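Local coordinates for ATP-dependent 6-phosphofructokinase isozyme 2 (Escherichia coli, PDB 3UMO), which phosphorylates D-fructose 6-phosphate to fructose 1,6-bisphosphate with ATP, the committing step of glycolysis, as a magnesium-dependent homodimer of the PfkB (ribokinase-like) family, at residues A[8-13]-A[137-142]; A[14-19]-A[34-39]. All coordinates share one frame; numbering follows the deposited sequence.

Interaction 1: A[8-13]-A[137-142]; sequences TLAPSL and SGSLPP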
loop_
_atom_site.group_PDB
_atom_site.type_symbol
_atom_site.label_atom_id
_atom_site.label_comp_id
_atom_site.label_asym_id
_atom_site.label_seq_id
_atom_site.Cartn_x
_atom_site.Cartn_y
_atom_site.Cartn_z
ATOM N N THR A 8 25.454 23.008 -2.174
ATOM C CA THR A 8 24.121 22.477 -1.892
ATOM C C THR A 8 23.250 23.601 -1.369
ATOM O O THR A 8 23.336 23.958 -0.194
ATOM C CB THR A 8 24.169 21.368 -0.829
ATOM O OG1 THR A 8 25.111 20.375 -1.232
ATOM C CG2 THR A 8 22.797 20.709 -0.665
ATOM N N LEU A 9 22.424 24.177 -2.238
ATOM C CA LEU A 9 21.588 25.294 -1.822
ATOM C C LEU A 9 20.436 24.832 -0.943
ATOM O O LEU A 9 19.896 25.613 -0.157
ATOM C CB LEU A 9 21.067 26.067 -3.035
ATOM C CG LEU A 9 22.136 26.748 -3.887
ATOM C CD1 LEU A 9 21.506 27.341 -5.138
ATOM C CD2 LEU A 9 22.882 27.813 -3.085
ATOM N N ALA A 10 20.081 23.554 -1.061
ATOM C CA ALA A 10 19.024 22.979 -0.231
ATOM C C ALA A 10 19.502 21.739 0.509
ATOM O O ALA A 10 19.141 20.618 0.146
ATOM C CB ALA A 10 17.799 22.641 -1.079
ATOM N N PRO A 11 20.325 21.930 1.550
ATOM C CA PRO A 11 20.750 20.775 2.348
ATOM C C PRO A 11 19.641 20.309 3.283
ATOM O O PRO A 11 18.613 20.971 3.428
ATOM C CB PRO A 11 21.906 21.335 3.174
ATOM C CG PRO A 11 21.596 22.778 3.320
ATOM C CD PRO A 11 20.925 23.187 2.029
ATOM N N SER A 12 19.856 19.175 3.934
ATOM C CA SER A 12 18.908 18.735 4.942
ATOM C C SER A 12 19.576 17.906 6.023
ATOM O O SER A 12 20.655 17.343 5.815
ATOM C CB SER A 12 17.756 17.948 4.306
ATOM O OG SER A 12 18.229 16.807 3.617
ATOM N N LEU A 13 18.932 17.858 7.185
ATOM C CA LEU A 13 19.306 16.916 8.229
ATOM C C LEU A 13 18.255 15.821 8.196
ATOM O O LEU A 13 17.131 16.015 8.660
ATOM C CB LEU A 13 19.317 17.581 9.608
ATOM C CG LEU A 13 19.702 16.646 10.760
ATOM C CD1 LEU A 13 21.170 16.277 10.648
ATOM C CD2 LEU A 13 19.412 17.292 12.110
ATOM N N SER A 137 24.830 20.637 -6.989
ATOM C CA SER A 137 23.930 19.490 -7.013
ATOM C C SER A 137 22.782 19.610 -6.010
ATOM O O SER A 137 22.988 19.953 -4.843
ATOM C CB SER A 137 24.710 18.191 -6.744
ATOM O OG SER A 137 23.813 17.106 -6.595
ATOM N N GLY A 138 21.571 19.326 -6.473
ATOM C CA GLY A 138 20.420 19.293 -5.594
ATOM C C GLY A 138 19.346 20.258 -6.044
ATOM O O GLY A 138 19.505 20.969 -7.042
ATOM N N SER A 139 18.253 20.288 -5.291
ATOM C CA SER A 139 17.117 21.144 -5.608
ATOM C C SER A 139 17.390 22.618 -5.315
ATOM O O SER A 139 18.373 22.966 -4.650
ATOM C CB SER A 139 15.885 20.692 -4.817
ATOM O OG SER A 139 16.109 20.791 -3.417
ATOM N N LEU A 140 16.506 23.477 -5.815
ATOM C CA LEU A 140 16.573 24.914 -5.555
ATOM C C LEU A 140 15.609 25.265 -4.426
ATOM O O LEU A 140 14.405 25.016 -4.537
ATOM C CB LEU A 140 16.202 25.707 -6.814
ATOM C CG LEU A 140 16.424 27.217 -6.706
ATOM C CD1 LEU A 140 17.913 27.530 -6.732
ATOM C CD2 LEU A 140 15.692 27.977 -7.811
ATOM N N PRO A 141 16.134 25.843 -3.333
ATOM C CA PRO A 141 15.306 26.161 -2.165
ATOM C C PRO A 141 14.452 27.393 -2.415
ATOM O O PRO A 141 14.760 28.162 -3.333
ATOM C CB PRO A 141 16.348 26.454 -1.080
ATOM C CG PRO A 141 17.512 27.002 -1.838
ATOM C CD PRO A 141 17.547 26.208 -3.120
ATOM N N PRO A 142 13.387 27.576 -1.616
ATOM C CA PRO A 142 12.557 28.779 -1.735
ATOM C C PRO A 142 13.391 30.027 -1.478
ATOM O O PRO A 142 14.339 29.974 -0.688
ATOM C CB PRO A 142 11.534 28.617 -0.603
ATOM C CG PRO A 142 11.520 27.167 -0.283
ATOM C CD PRO A 142 12.907 26.667 -0.559
HETATM O O HOH W 1 22.691 23.113 -4.976
HETATM O O HOH W 2 20.534 21.812 -3.354
#
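Pro141 pushes its ring into the bend of the chain at Leu9 and Ala10. Pro141 CG rests against Leu9 O at 3.2 Å, and Pro141 CD lies 3.5 Å from Leu9 CB. Its CB reaches the methyl of Ala10. That methyl is a small bump, set between the Pro141 ring and the hydroxyl of Ser139, with Ala10 CB 3.4 Å from Ser139 OG. Leu9 turns CG anti to its carbonyl carbon (chi1 -64°). This sets Leu9 side by side with Leu140, with Leu9 CD1 3.9 Å from Leu140 CD1. Phe118 and Leu121 of helix 115-125 also touch Leu9. With an alanine at Pro141, CG and CD are gone, and Leu9 CB and the Leu9 carbonyl would probably face a gap. Towards Ser137 two waters bridge the backbones. One accepts from Ala10 N at 2.9 Å and probably donates to Ser139 O at 2.8 Å. The other accepts from Leu9 N, with a weak bond to Ser137 O. The touching parts lie at and just after the ends of strands 4-7 and 133-137, neighbours in the parallel sheet. Such loops at the C-terminal edge of a Rossmann-like sheet help form the substrate site in ribokinase-family enzymes, consistent with substrate binding by Ser139.

Interaction 2: A[14-19]-A[34-39]; sequences DSATIT and VFEPGG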
loop_
_atom_site.group_PDB
_atom_site.type_symbol
_atom_site.label_atom_id
_atom_site.label_comp_id
_atom_site.label_asym_id
_atom_site.label_seq_id
_atom_site.Cartn_x
_atom_site.Cartn_y
_atom_site.Cartn_z
ATOM N N ASP A 14 18.607 14.677 7.626
ATOM C CA ASP A 14 17.618 13.633 7.402
ATOM C C ASP A 14 17.474 12.720 8.610
ATOM O O ASP A 14 18.449 12.425 9.305
ATOM C CB ASP A 14 17.955 12.821 6.144
ATOM C CG ASP A 14 17.888 13.655 4.879
ATOM O OD1 ASP A 14 17.215 14.709 4.897
ATOM O OD2 ASP A 14 18.504 13.258 3.869
ATOM N N SER A 15 16.244 12.293 8.861
ATOM C CA SER A 15 15.965 11.344 9.928
ATOM C C SER A 15 15.691 9.990 9.307
ATOM O O SER A 15 14.870 9.880 8.402
ATOM C CB SER A 15 14.739 11.776 10.735
ATOM O OG SER A 15 15.003 12.927 11.511
ATOM N N ALA A 16 16.380 8.959 9.782
ATOM C CA ALA A 16 16.077 7.598 9.358
ATOM C C ALA A 16 15.442 6.867 10.532
ATOM O O ALA A 16 16.037 6.759 11.609
ATOM C CB ALA A 16 17.333 6.874 8.903
ATOM N N THR A 17 14.228 6.373 10.326
ATOM C CA THR A 17 13.510 5.693 11.392
ATOM C C THR A 17 12.956 4.348 10.934
ATOM O O THR A 17 12.919 4.052 9.730
ATOM C CB THR A 17 12.367 6.570 11.941
ATOM O OG1 THR A 17 11.770 5.923 13.070
ATOM C CG2 THR A 17 11.304 6.811 10.871
ATOM N N ILE A 18 12.524 3.543 11.902
ATOM C CA ILE A 18 12.030 2.198 11.645
ATOM C C ILE A 18 10.635 2.041 12.245
ATOM O O ILE A 18 10.360 2.551 13.334
ATOM C CB ILE A 18 12.982 1.145 12.264
ATOM C CG1 ILE A 18 14.376 1.251 11.633
ATOM C CG2 ILE A 18 12.445 -0.250 12.071
ATOM C CD1 ILE A 18 15.454 0.479 12.398
ATOM N N THR A 19 9.756 1.343 11.530
ATOM C CA THR A 19 8.420 1.040 12.044
ATOM C C THR A 19 8.021 -0.367 11.566
ATOM O O THR A 19 8.503 -0.826 10.533
ATOM C CB THR A 19 7.403 2.144 11.620
ATOM O OG1 THR A 19 6.231 2.083 12.450
ATOM C CG2 THR A 19 7.015 2.000 10.156
ATOM N N VAL A 34 17.841 8.022 13.449
ATOM C CA VAL A 34 19.266 8.223 13.241
ATOM C C VAL A 34 19.401 9.374 12.257
ATOM O O VAL A 34 18.785 9.350 11.191
ATOM C CB VAL A 34 19.946 6.966 12.662
ATOM C CG1 VAL A 34 21.380 7.285 12.240
ATOM C CG2 VAL A 34 19.924 5.836 13.684
ATOM N N PHE A 35 20.184 10.388 12.609
ATOM C CA PHE A 35 20.324 11.546 11.732
ATOM C C PHE A 35 21.478 11.374 10.760
ATOM O O PHE A 35 22.514 10.805 11.100
ATOM C CB PHE A 35 20.494 12.833 12.543
ATOM C CG PHE A 35 19.345 13.110 13.468
ATOM C CD1 PHE A 35 18.112 13.476 12.962
ATOM C CD2 PHE A 35 19.492 12.988 14.844
ATOM C CE1 PHE A 35 17.037 13.728 13.803
ATOM C CE2 PHE A 35 18.419 13.234 15.695
ATOM C CZ PHE A 35 17.190 13.607 15.171
ATOM N N GLU A 36 21.284 11.857 9.540
ATOM C CA GLU A 36 22.332 11.779 8.528
ATOM C C GLU A 36 22.300 13.026 7.652
ATOM O O GLU A 36 21.253 13.668 7.508
ATOM C CB GLU A 36 22.169 10.520 7.670
ATOM C CG GLU A 36 21.068 10.615 6.628
ATOM C CD GLU A 36 20.598 9.253 6.144
ATOM O OE1 GLU A 36 20.957 8.232 6.771
ATOM O OE2 GLU A 36 19.859 9.208 5.136
ATOM N N PRO A 37 23.458 13.383 7.075
ATOM C CA PRO A 37 23.515 14.529 6.164
ATOM C C PRO A 37 22.709 14.277 4.898
ATOM O O PRO A 37 22.727 13.178 4.343
ATOM C CB PRO A 37 25.007 14.632 5.826
ATOM C CG PRO A 37 25.703 13.982 6.979
ATOM C CD PRO A 37 24.802 12.845 7.362
ATOM N N GLY A 38 21.993 15.297 4.448
ATOM C CA GLY A 38 21.212 15.175 3.236
ATOM C C GLY A 38 21.525 16.311 2.292
ATOM O O GLY A 38 21.993 17.367 2.717
ATOM N N GLY A 39 21.273 16.094 1.008
ATOM C CA GLY A 39 21.499 17.134 0.022
ATOM C C GLY A 39 22.439 16.656 -1.060
ATOM O O GLY A 39 23.368 15.891 -0.787
#
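Asp14 to Ala16 pair with Val34 to Glu36 as antiparallel strands of the four-stranded sheet that forms the lid of this ribokinase-family kinase. The side chains divide between two faces. Ser15 and Phe35, a non-hydrogen-bonded pair, share one. Asp14, Glu36, Ala16 and Val34 share the other. Phe35 has CG anti to its carbonyl carbon (chi1 -59°), which brings the ring beside Ser15. Ser15 OG approaches the ring obliquely, 3.2 Å from Phe35 CE1, while Asp14 O sits at the ring edge, near its plane. His68 meets Phe35 with its ring plane at about 90°, and Trp88 of the second subunit meets it too, so this face helps form the dimer contact. On the other face, Glu36 CG lies 3.8 Å from Asp14 CB, and beyond it the chain extends. The two acids are close, with Asp14 OD2 4.5 Å from Glu36 OE2; Glu36 OE1 has a weak hydrogen bond to Thr292 OG1. Asp14 OD1 accepts from Asn92 N and is hydrogen-bonded to Ser12 OG, which helps hold the carboxylate of a residue that probably binds the substrate. Asp14 OD2 lies over Gly38, where a side chain would clash with it. Four backbone bonds join the strands, two for each hydrogen-bonded pair. Between Asp14 and Glu36, Asp14 N donates to Glu36 O at 2.8 Å, nearly in line with the carbonyl bond.

From the N terminus, the chain leaves strand 4-7 of the parallel sheet and enters 8-13, the first half of interaction 1. It runs directly on into 14-19, the first half of interaction 2. Interaction 2 closes early, when 34-39 returns after a short excursion of 14 residues. Interaction 1 closes much later, at 137-142 after strand 133-137, so the small loop lies wholly within the large one. Strand 12-19 begins within 8-13, just past the residues that touch in interaction 1, and carries on into interaction 2. Interaction 1 ties together loops of the parallel core sheet, and interaction 2 builds the lid sheet. They meet where Ser12 O probably accepts a hydrogen bond from Gly38 N, and where Leu13 packs on Phe35.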